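Local coordinates for protein MmeI (Methylophilus methylotrophus, PDB 5HR4) that is a restriction-modification enzyme that recognises and cuts specific DNA and probably methylates adenine within it, using S-adenosyl-L-methionine as methyl donor, at residues A[641-647]-A[736-741]; A[749-755]-A[805-811]. All blocks are in the same frame, centred on the assembly; numbering follows the deposited sequence.

Contacts 1 and 2 both belong to the target recognition domain and border the bound DNA, yet they join their segments by different chemistry. Both are largely buried; their centres lie about 19 Å apart and their nearest atoms about 5 Å apart. Both reach one antiparallel sheet, through strands 641-642 and 746-750, which flank strand 775-779. Contact 1 joins the end of strand 641-642 and the loop after it to another loop, with a single bridge, an asparagine amide and aromatic packing, whereas contact 2 pairs strand 752-753 with a hairpin and relies on salt bridges and waters. The two meet on one base pair: DG9 of chain C, packed against Lys645, pairs with DC5 of chain B, which contact 2 hydrogen-bonds.

Contact 1 of 2, residues A[641-647]-A[736-741]; sequences RYGNKPT and FFYISQ. With nucleotides of chain B; nucleotides of chain C.
Lys645 and Tyr738 form an isolated antiparallel hydrogen-bonded pair, Lys645 N to Tyr738 O at 2.9 Å and Tyr738 N to Lys645 O at 3.0 Å, and because Phe737 also faces Lys645 the pairing is a classic beta bulge. Beyond it the amide oxygen of Asn644, OD1, accepts from two successive backbone amides, Ser740 N at 2.8 Å, nearly straight at 165°, and Gln741 N in the carbonyl plane. With CG swung beside its own backbone N (chi1 -35°), the amide end reaches both. Ser740 OG donates to Tyr642 O at 2.5 Å, within that carbonyl's plane. On the other side of the bridge Pro646 CB sits over the centre of the Phe736 ring, 3.9 Å from the centroid, a CH-pi contact.

This scaffold presents side chains to the major groove. The extended Lys645 runs alongside Phe737, and its NZ donates to O4 of DT3 of chain B at 3.0 Å and to N7 of a further guanine. The thymine methyl C7 lies 3.6 Å from Tyr738 CG, while Tyr738 OH donates to OP2 of DA2 of chain B. Tyr642 OH meets a cytosine N4.

Strand 641-642 is the sheet edge beside strand 775-779; strand 770-771 packs on Asn644 and Phe736, Trp692 meets Phe736 edge-to-face, and helix 724-729 touches Thr647 and Phe737.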
loop_
_atom_site.group_PDB
_atom_site.type_symbol
_atom_site.label_atom_id
_atom_site.label_comp_id
_atom_site.label_asym_id
_atom_site.label_seq_id
_atom_site.Cartn_x
_atom_site.Cartn_y
_atom_site.Cartn_z
ATOM N N ARG A 641 18.859 18.861 -16.727
ATOM C CA ARG A 641 19.029 19.519 -15.447
ATOM C C ARG A 641 17.711 19.580 -14.683
ATOM O O ARG A 641 16.626 19.576 -15.270
ATOM C CB ARG A 641 19.594 20.926 -15.651
ATOM C CG ARG A 641 20.894 20.924 -16.421
ATOM C CD ARG A 641 22.064 20.820 -15.475
ATOM N NE ARG A 641 22.139 22.058 -14.709
ATOM C CZ ARG A 641 22.931 22.267 -13.670
ATOM N NH1 ARG A 641 23.746 21.316 -13.240
ATOM N NH2 ARG A 641 22.894 23.440 -13.068
ATOM N N TYR A 642 17.834 19.651 -13.357
ATOM C CA TYR A 642 16.708 19.713 -12.432
ATOM C C TYR A 642 16.335 21.172 -12.175
ATOM O O TYR A 642 17.212 22.026 -12.001
ATOM C CB TYR A 642 17.100 19.005 -11.125
ATOM C CG TYR A 642 15.990 18.733 -10.119
ATOM C CD1 TYR A 642 14.849 18.041 -10.492
ATOM C CD2 TYR A 642 16.107 19.127 -8.789
ATOM C CE1 TYR A 642 13.839 17.771 -9.588
ATOM C CE2 TYR A 642 15.096 18.868 -7.875
ATOM C CZ TYR A 642 13.963 18.180 -8.279
ATOM O OH TYR A 642 12.930 17.885 -7.394
ATOM N N GLY A 643 15.036 21.458 -12.146
ATOM C CA GLY A 643 14.572 22.815 -11.909
ATOM C C GLY A 643 14.985 23.346 -10.538
ATOM O O GLY A 643 15.388 22.606 -9.635
ATOM N N ASN A 644 14.871 24.677 -10.391
ATOM C CA ASN A 644 15.259 25.352 -9.154
ATOM C C ASN A 644 14.270 25.045 -8.036
ATOM O O ASN A 644 13.057 25.166 -8.220
ATOM C CB ASN A 644 15.336 26.873 -9.354
ATOM C CG ASN A 644 15.835 27.269 -10.730
ATOM O OD1 ASN A 644 17.042 27.347 -10.978
ATOM N ND2 ASN A 644 14.901 27.534 -11.634
ATOM N N LYS A 645 14.795 24.694 -6.858
ATOM C CA LYS A 645 14.005 24.306 -5.694
ATOM C C LYS A 645 14.053 25.415 -4.656
ATOM O O LYS A 645 15.144 25.762 -4.176
ATOM C CB LYS A 645 14.543 23.000 -5.113
ATOM C CG LYS A 645 13.972 22.586 -3.789
ATOM C CD LYS A 645 14.456 21.175 -3.419
ATOM C CE LYS A 645 14.206 20.895 -1.926
ATOM N NZ LYS A 645 14.631 19.553 -1.429
ATOM N N PRO A 646 12.918 26.004 -4.288
ATOM C CA PRO A 646 12.955 27.245 -3.491
ATOM C C PRO A 646 13.122 27.048 -1.987
ATOM O O PRO A 646 13.810 27.845 -1.330
ATOM C CB PRO A 646 11.597 27.883 -3.803
ATOM C CG PRO A 646 10.706 26.690 -4.110
ATOM C CD PRO A 646 11.597 25.769 -4.897
ATOM N N THR A 647 12.484 26.012 -1.445
ATOM C CA THR A 647 12.335 25.804 -0.002
ATOM C C THR A 647 12.052 27.111 0.725
ATOM O O THR A 647 12.851 27.585 1.529
ATOM C CB THR A 647 13.564 25.135 0.600
ATOM O OG1 THR A 647 13.984 24.042 -0.230
ATOM C CG2 THR A 647 13.223 24.593 1.977
ATOM N N PHE A 736 17.358 30.814 -3.750
ATOM C CA PHE A 736 16.680 29.529 -3.709
ATOM C C PHE A 736 17.613 28.494 -3.092
ATOM O O PHE A 736 18.840 28.616 -3.162
ATOM C CB PHE A 736 16.252 29.081 -5.124
ATOM C CG PHE A 736 14.944 29.680 -5.619
ATOM C CD1 PHE A 736 14.442 30.861 -5.099
ATOM C CD2 PHE A 736 14.220 29.045 -6.626
ATOM C CE1 PHE A 736 13.248 31.403 -5.568
ATOM C CE2 PHE A 736 13.017 29.582 -7.107
ATOM C CZ PHE A 736 12.532 30.761 -6.567
ATOM N N PHE A 737 17.017 27.467 -2.489
ATOM C CA PHE A 737 17.800 26.391 -1.893
ATOM C C PHE A 737 18.683 25.692 -2.922
ATOM O O PHE A 737 19.876 25.489 -2.688
ATOM C CB PHE A 737 16.864 25.402 -1.215
ATOM C CG PHE A 737 17.534 24.151 -0.764
ATOM C CD1 PHE A 737 17.471 23.007 -1.534
ATOM C CD2 PHE A 737 18.203 24.106 0.448
ATOM C CE1 PHE A 737 18.073 21.843 -1.111
ATOM C CE2 PHE A 737 18.822 22.932 0.884
ATOM C CZ PHE A 737 18.752 21.802 0.107
ATOM N N TYR A 738 18.114 25.261 -4.047
ATOM C CA TYR A 738 18.914 24.768 -5.159
ATOM C C TYR A 738 18.628 25.628 -6.379
ATOM O O TYR A 738 17.464 25.880 -6.701
ATOM C CB TYR A 738 18.633 23.299 -5.461
ATOM C CG TYR A 738 19.416 22.750 -6.642
ATOM C CD1 TYR A 738 20.800 22.619 -6.583
ATOM C CD2 TYR A 738 18.766 22.350 -7.817
ATOM C CE1 TYR A 738 21.522 22.111 -7.659
ATOM C CE2 TYR A 738 19.478 21.836 -8.911
ATOM C CZ TYR A 738 20.853 21.714 -8.817
ATOM O OH TYR A 738 21.576 21.222 -9.877
ATOM N N ILE A 739 19.690 26.094 -7.032
ATOM C CA ILE A 739 19.604 27.000 -8.172
ATOM C C ILE A 739 20.272 26.319 -9.356
ATOM O O ILE A 739 21.403 25.826 -9.244
ATOM C CB ILE A 739 20.257 28.371 -7.887
ATOM C CG1 ILE A 739 19.459 29.162 -6.847
ATOM C CG2 ILE A 739 20.341 29.198 -9.146
ATOM C CD1 ILE A 739 19.897 30.617 -6.721
ATOM N N SER A 740 19.566 26.278 -10.481
ATOM C CA SER A 740 20.076 25.662 -11.690
ATOM C C SER A 740 19.872 26.514 -12.924
ATOM O O SER A 740 20.462 26.196 -13.960
ATOM C CB SER A 740 19.407 24.301 -11.923
ATOM O OG SER A 740 17.998 24.442 -11.917
ATOM N N GLN A 741 19.068 27.582 -12.844
ATOM C CA GLN A 741 18.700 28.477 -13.938
ATOM C C GLN A 741 19.797 28.597 -14.986
ATOM O O GLN A 741 20.949 28.888 -14.651
ATOM C CB GLN A 741 18.363 29.865 -13.389
ATOM C CG GLN A 741 17.756 30.811 -14.398
ATOM C CD GLN A 741 16.464 30.273 -14.965
ATOM O OE1 GLN A 741 15.854 29.372 -14.387
ATOM N NE2 GLN A 741 16.044 30.806 -16.109
ATOM P P DT B 3 20.144 15.826 -10.736
ATOM O OP1 DT B 3 20.016 14.394 -11.106
ATOM O OP2 DT B 3 20.739 16.705 -11.761
ATOM O "O5'" DT B 3 18.729 16.418 -10.226
ATOM C "C5'" DT B 3 17.626 15.558 -9.835
ATOM C "C4'" DT B 3 17.980 14.640 -8.680
ATOM O "O4'" DT B 3 18.376 15.421 -7.507
ATOM C "C3'" DT B 3 16.828 13.746 -8.204
ATOM O "O3'" DT B 3 17.331 12.478 -7.807
ATOM C "C2'" DT B 3 16.314 14.517 -6.987
ATOM C "C1'" DT B 3 17.635 14.956 -6.395
ATOM N N1 DT B 3 17.524 16.041 -5.405
ATOM C C2 DT B 3 17.318 15.728 -4.080
ATOM O O2 DT B 3 17.197 14.592 -3.676
ATOM N N3 DT B 3 17.249 16.805 -3.240
ATOM C C4 DT B 3 17.387 18.144 -3.579
ATOM O O4 DT B 3 17.310 19.045 -2.746
ATOM C C5 DT B 3 17.612 18.402 -4.980
ATOM C C7 DT B 3 17.757 19.808 -5.473
ATOM C C6 DT B 3 17.672 17.349 -5.815
ATOM P P DA B 2 24.892 20.256 -9.692
ATOM O OP1 DA B 2 25.915 19.655 -10.578
ATOM O OP2 DA B 2 24.049 21.354 -10.226
ATOM O "O5'" DA B 2 23.857 19.154 -9.108
ATOM C "C5'" DA B 2 24.254 17.775 -8.949
ATOM C "C4'" DA B 2 23.090 16.889 -8.484
ATOM O "O4'" DA B 2 22.918 16.974 -7.042
ATOM C "C3'" DA B 2 21.704 17.189 -9.090
ATOM O "O3'" DA B 2 21.081 15.950 -9.434
ATOM C "C2'" DA B 2 20.973 17.861 -7.923
ATOM C "C1'" DA B 2 21.538 17.048 -6.776
ATOM N N9 DA B 2 21.326 17.602 -5.434
ATOM C C8 DA B 2 21.378 18.915 -5.042
ATOM N N7 DA B 2 21.147 19.088 -3.760
ATOM C C5 DA B 2 20.941 17.795 -3.280
ATOM C C6 DA B 2 20.650 17.276 -1.992
ATOM N N6 DA B 2 20.512 18.028 -0.902
ATOM N N1 DA B 2 20.505 15.943 -1.872
ATOM C C2 DA B 2 20.637 15.185 -2.955
ATOM N N3 DA B 2 20.909 15.551 -4.201
ATOM C C4 DA B 2 21.049 16.880 -4.297
ATOM P P DG C 9 8.400 24.450 0.198
ATOM O OP1 DG C 9 7.862 25.301 1.272
ATOM O OP2 DG C 9 9.170 24.933 -0.970
ATOM O "O5'" DG C 9 9.239 23.266 0.851
ATOM C "C5'" DG C 9 8.779 22.674 2.021
ATOM C "C4'" DG C 9 9.480 21.362 2.247
ATOM O "O4'" DG C 9 9.333 20.503 1.081
ATOM C "C3'" DG C 9 10.982 21.464 2.470
ATOM O "O3'" DG C 9 11.350 20.416 3.314
ATOM C "C2'" DG C 9 11.525 21.221 1.076
ATOM C "C1'" DG C 9 10.616 20.081 0.694
ATOM N N9 DG C 9 10.618 19.770 -0.713
ATOM C C8 DG C 9 10.804 20.632 -1.775
ATOM N N7 DG C 9 10.780 20.037 -2.922
ATOM C C5 DG C 9 10.549 18.693 -2.594
ATOM C C6 DG C 9 10.404 17.548 -3.415
ATOM O O6 DG C 9 10.458 17.474 -4.646
ATOM N N1 DG C 9 10.195 16.400 -2.657
ATOM C C2 DG C 9 10.112 16.367 -1.287
ATOM N N2 DG C 9 9.892 15.183 -0.717
ATOM N N3 DG C 9 10.239 17.417 -0.528
ATOM C C4 DG C 9 10.452 18.537 -1.241
#

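Contact 2 of 2, residues A[749-755]-A[805-811]. With nucleotides of chain C; nucleotides of chain B.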
loop_
_atom_site.group_PDB
_atom_site.type_symbol
_atom_site.label_atom_id
_atom_site.label_comp_id
_atom_site.label_asym_id
_atom_site.label_seq_id
_atom_site.Cartn_x
_atom_site.Cartn_y
_atom_site.Cartn_z
ATOM N N ILE A 749 10.424 19.985 -19.312
ATOM C CA ILE A 749 9.676 18.736 -19.191
ATOM C C ILE A 749 9.014 18.701 -17.818
ATOM O O ILE A 749 9.712 18.713 -16.801
ATOM C CB ILE A 749 10.564 17.494 -19.364
ATOM C CG1 ILE A 749 11.400 17.565 -20.650
ATOM C CG2 ILE A 749 9.700 16.239 -19.317
ATOM C CD1 ILE A 749 12.734 18.316 -20.510
ATOM N N PRO A 750 7.689 18.658 -17.724
ATOM C CA PRO A 750 7.042 18.579 -16.408
ATOM C C PRO A 750 7.379 17.285 -15.680
ATOM O O PRO A 750 7.525 16.224 -16.291
ATOM C CB PRO A 750 5.548 18.646 -16.748
ATOM C CG PRO A 750 5.508 19.429 -18.024
ATOM C CD PRO A 750 6.726 18.968 -18.789
ATOM N N GLU A 751 7.459 17.370 -14.349
ATOM C CA GLU A 751 7.912 16.214 -13.587
ATOM C C GLU A 751 6.786 15.211 -13.336
ATOM O O GLU A 751 6.960 14.012 -13.565
ATOM C CB GLU A 751 8.534 16.667 -12.271
ATOM C CG GLU A 751 9.311 15.579 -11.544
ATOM C CD GLU A 751 8.876 15.432 -10.102
ATOM O OE1 GLU A 751 7.672 15.657 -9.821
ATOM O OE2 GLU A 751 9.731 15.099 -9.257
ATOM N N THR A 752 5.621 15.681 -12.892
ATOM C CA THR A 752 4.527 14.824 -12.446
ATOM C C THR A 752 3.262 15.229 -13.188
ATOM O O THR A 752 2.840 16.386 -13.089
ATOM C CB THR A 752 4.347 14.966 -10.935
ATOM O OG1 THR A 752 5.605 14.698 -10.303
ATOM C CG2 THR A 752 3.304 14.023 -10.389
ATOM N N SER A 753 2.653 14.287 -13.923
ATOM C CA SER A 753 1.602 14.650 -14.880
ATOM C C SER A 753 0.792 13.424 -15.286
ATOM O O SER A 753 1.273 12.288 -15.225
ATOM C CB SER A 753 2.180 15.316 -16.126
ATOM O OG SER A 753 3.077 14.439 -16.789
ATOM N N SER A 754 -0.427 13.691 -15.765
ATOM C CA SER A 754 -1.484 12.683 -15.876
ATOM C C SER A 754 -1.106 11.515 -16.782
ATOM O O SER A 754 -0.625 11.699 -17.900
ATOM C CB SER A 754 -2.765 13.343 -16.397
ATOM O OG SER A 754 -3.848 12.424 -16.407
ATOM N N GLU A 755 -1.353 10.299 -16.307
ATOM C CA GLU A 755 -1.045 9.149 -17.146
ATOM C C GLU A 755 -2.022 8.994 -18.305
ATOM O O GLU A 755 -1.737 8.217 -19.222
ATOM C CB GLU A 755 -0.995 7.861 -16.304
ATOM C CG GLU A 755 -2.304 7.423 -15.632
ATOM C CD GLU A 755 -2.727 8.291 -14.440
ATOM O OE1 GLU A 755 -2.274 9.451 -14.319
ATOM O OE2 GLU A 755 -3.542 7.814 -13.626
ATOM N N LEU A 805 3.717 8.477 -9.308
ATOM C CA LEU A 805 3.011 8.965 -8.125
ATOM C C LEU A 805 1.593 8.408 -8.174
ATOM O O LEU A 805 0.776 8.877 -8.974
ATOM C CB LEU A 805 2.986 10.491 -8.097
ATOM C CG LEU A 805 2.686 11.208 -6.774
ATOM C CD1 LEU A 805 2.693 12.716 -7.011
ATOM C CD2 LEU A 805 1.373 10.790 -6.143
ATOM N N GLU A 806 1.277 7.472 -7.268
ATOM C CA GLU A 806 0.182 6.532 -7.488
ATOM C C GLU A 806 0.396 5.980 -8.888
ATOM O O GLU A 806 1.143 5.017 -9.073
ATOM C CB GLU A 806 -1.213 7.173 -7.343
ATOM C CG GLU A 806 -1.798 7.177 -5.916
ATOM C CD GLU A 806 -3.298 7.568 -5.828
ATOM O OE1 GLU A 806 -3.803 8.328 -6.700
ATOM O OE2 GLU A 806 -3.966 7.116 -4.857
ATOM N N SER A 807 -0.184 6.630 -9.892
ATOM C CA SER A 807 -0.057 6.177 -11.264
ATOM C C SER A 807 0.295 7.277 -12.256
ATOM O O SER A 807 0.565 6.955 -13.418
ATOM C CB SER A 807 -1.354 5.476 -11.710
ATOM O OG SER A 807 -1.382 4.106 -11.285
ATOM N N ARG A 808 0.313 8.555 -11.852
ATOM C CA ARG A 808 0.702 9.593 -12.800
ATOM C C ARG A 808 2.145 9.379 -13.231
ATOM O O ARG A 808 2.963 8.844 -12.482
ATOM C CB ARG A 808 0.554 10.998 -12.214
ATOM C CG ARG A 808 -0.400 11.113 -11.107
ATOM C CD ARG A 808 -1.804 11.295 -11.536
ATOM N NE ARG A 808 -2.622 10.887 -10.406
ATOM C CZ ARG A 808 -2.988 9.629 -10.189
ATOM N NH1 ARG A 808 -2.632 8.689 -11.061
ATOM N NH2 ARG A 808 -3.721 9.316 -9.122
ATOM N N TYR A 809 2.447 9.766 -14.471
ATOM C CA TYR A 809 3.831 9.773 -14.902
ATOM C C TYR A 809 4.647 10.571 -13.894
ATOM O O TYR A 809 4.185 11.590 -13.376
ATOM C CB TYR A 809 3.961 10.390 -16.297
ATOM C CG TYR A 809 3.105 9.766 -17.364
ATOM C CD1 TYR A 809 2.764 8.419 -17.309
ATOM C CD2 TYR A 809 2.628 10.523 -18.431
ATOM C CE1 TYR A 809 1.972 7.836 -18.272
ATOM C CE2 TYR A 809 1.838 9.949 -19.408
ATOM C CZ TYR A 809 1.510 8.595 -19.329
ATOM O OH TYR A 809 0.722 8.004 -20.298
ATOM N N ARG A 810 5.845 10.085 -13.583
ATOM C CA ARG A 810 6.844 10.883 -12.873
ATOM C C ARG A 810 8.126 10.811 -13.679
ATOM O O ARG A 810 8.719 9.738 -13.809
ATOM C CB ARG A 810 7.092 10.404 -11.441
ATOM C CG ARG A 810 8.119 11.287 -10.751
ATOM C CD ARG A 810 8.503 10.823 -9.355
ATOM N NE ARG A 810 7.355 10.815 -8.475
ATOM C CZ ARG A 810 6.952 9.735 -7.826
ATOM N NH1 ARG A 810 7.645 8.612 -7.959
ATOM N NH2 ARG A 810 5.883 9.781 -7.030
ATOM N N TYR A 811 8.552 11.940 -14.218
ATOM C CA TYR A 811 9.762 11.928 -15.008
ATOM C C TYR A 811 10.959 12.052 -14.088
ATOM O O TYR A 811 10.854 12.552 -12.967
ATOM C CB TYR A 811 9.748 13.068 -16.029
ATOM C CG TYR A 811 10.706 12.839 -17.171
ATOM C CD1 TYR A 811 12.039 13.187 -17.055
ATOM C CD2 TYR A 811 10.278 12.261 -18.370
ATOM C CE1 TYR A 811 12.930 12.968 -18.096
ATOM C CE2 TYR A 811 11.169 12.029 -19.422
ATOM C CZ TYR A 811 12.490 12.386 -19.276
ATOM O OH TYR A 811 13.396 12.171 -20.285
ATOM P P DG C 6 -1.796 17.699 -14.441
ATOM O OP1 DG C 6 -2.645 18.879 -14.728
ATOM O OP2 DG C 6 -1.330 16.809 -15.543
ATOM O "O5'" DG C 6 -0.473 18.023 -13.573
ATOM C "C5'" DG C 6 -0.182 19.307 -13.146
ATOM C "C4'" DG C 6 0.173 19.330 -11.666
ATOM O "O4'" DG C 6 -0.621 18.397 -10.916
ATOM C "C3'" DG C 6 1.630 19.061 -11.296
ATOM O "O3'" DG C 6 1.984 20.059 -10.411
ATOM C "C2'" DG C 6 1.582 17.717 -10.585
ATOM C "C1'" DG C 6 0.194 17.747 -9.966
ATOM N N9 DG C 6 -0.379 16.428 -9.787
ATOM C C8 DG C 6 -0.931 15.655 -10.781
ATOM N N7 DG C 6 -1.392 14.523 -10.353
ATOM C C5 DG C 6 -1.139 14.539 -8.988
ATOM C C6 DG C 6 -1.432 13.574 -8.005
ATOM O O6 DG C 6 -1.979 12.482 -8.154
ATOM N N1 DG C 6 -1.012 13.971 -6.744
ATOM C C2 DG C 6 -0.392 15.165 -6.460
ATOM N N2 DG C 6 -0.070 15.368 -5.176
ATOM N N3 DG C 6 -0.113 16.092 -7.377
ATOM C C4 DG C 6 -0.510 15.707 -8.618
ATOM P P DC B 5 10.928 7.398 -8.143
ATOM O OP1 DC B 5 11.078 5.925 -8.252
ATOM O OP2 DC B 5 10.233 8.207 -9.159
ATOM O "O5'" DC B 5 10.144 7.694 -6.795
ATOM C "C5'" DC B 5 10.615 7.193 -5.581
ATOM C "C4'" DC B 5 10.053 8.032 -4.465
ATOM O "O4'" DC B 5 10.509 9.380 -4.604
ATOM C "C3'" DC B 5 8.550 8.184 -4.498
ATOM O "O3'" DC B 5 7.962 7.070 -3.894
ATOM C "C2'" DC B 5 8.323 9.467 -3.686
ATOM C "C1'" DC B 5 9.672 10.191 -3.811
ATOM N N1 DC B 5 9.602 11.504 -4.437
ATOM C C2 DC B 5 9.906 12.632 -3.674
ATOM O O2 DC B 5 10.181 12.484 -2.484
ATOM N N3 DC B 5 9.869 13.854 -4.256
ATOM C C4 DC B 5 9.553 13.955 -5.555
ATOM N N4 DC B 5 9.528 15.177 -6.108
ATOM C C5 DC B 5 9.247 12.803 -6.344
ATOM C C6 DC B 5 9.295 11.611 -5.749
ATOM P P DC B 8 -2.069 8.128 2.600
ATOM O OP1 DC B 8 -1.769 8.379 4.018
ATOM O OP2 DC B 8 -3.487 7.932 2.225
ATOM O "O5'" DC B 8 -1.479 9.304 1.695
ATOM C "C5'" DC B 8 -0.122 9.287 1.267
ATOM C "C4'" DC B 8 0.329 10.693 0.920
ATOM O "O4'" DC B 8 0.371 10.869 -0.531
ATOM C "C3'" DC B 8 -0.573 11.800 1.451
ATOM O "O3'" DC B 8 0.234 12.915 1.823
ATOM C "C2'" DC B 8 -1.455 12.116 0.240
ATOM C "C1'" DC B 8 -0.456 11.950 -0.907
ATOM N N1 DC B 8 -1.086 11.607 -2.235
ATOM C C2 DC B 8 -0.984 12.492 -3.322
ATOM O O2 DC B 8 -0.384 13.551 -3.184
ATOM N N3 DC B 8 -1.548 12.156 -4.500
ATOM C C4 DC B 8 -2.191 10.993 -4.624
ATOM N N4 DC B 8 -2.726 10.702 -5.806
ATOM C C5 DC B 8 -2.304 10.073 -3.536
ATOM C C6 DC B 8 -1.742 10.417 -2.373
HETATM O O HOH W 1 11.738 13.554 -10.243
HETATM O O HOH W 2 5.947 12.899 -7.916
#
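Strand 752-753 joins the 803-805/808-810 beta hairpin through Thr752 facing Arg810, a non-hydrogen-bonded antiparallel pair, and Ser753 facing Tyr809, a hydrogen-bonded one. Ser753 N donates to Tyr809 O at 3.1 Å, the return bond from Tyr809 N to Ser753 O is weak, and Tyr811 N adds a nearly straight bond to Glu751 O. Beside Ser753, the Tyr809 ring lies under the turning chain in a CH-pi contact, with Glu755 CA 3.4 Å above its plane and toward the rim; its hydroxyl is bonded to Arg757 O. At the far end Ile749 CG2 rests over a face of the Tyr811 ring in a second CH-pi contact.

The hairpin turns tightly through Glu806 and Ser807, closed by mutual backbone bonds between Leu805 and Arg808, and its tip reads one base pair in the major groove. Arg808 NE donates to O6 of DG6 of chain C at 2.8 Å, and Glu806 OE1 accepts from N4 of DC8 of chain B, the paired cytosine, also at 2.8 Å. Carboxylates position the arginine: Glu755 OE2 meets Arg808 NH1 at 2.9 Å with the two flat groups only 12° apart, and Glu806 OE1 takes NH2 in another salt bridge. Glu806 OE1 thus touches both the cytosine amino group and the arginine that binds the guanine.

Arg810 runs out extended and then bends at chi3 (-61°), which lays its guanidinium over C6 of DC5 of chain B while NH1 bonds OP2 at 2.9 Å. Glu751 OE2 accepts from N4 of that cytosine at 3.2 Å. One water bridges Glu751 OE2 to Tyr811 O; another links Thr752 OG1 to Arg810 NE.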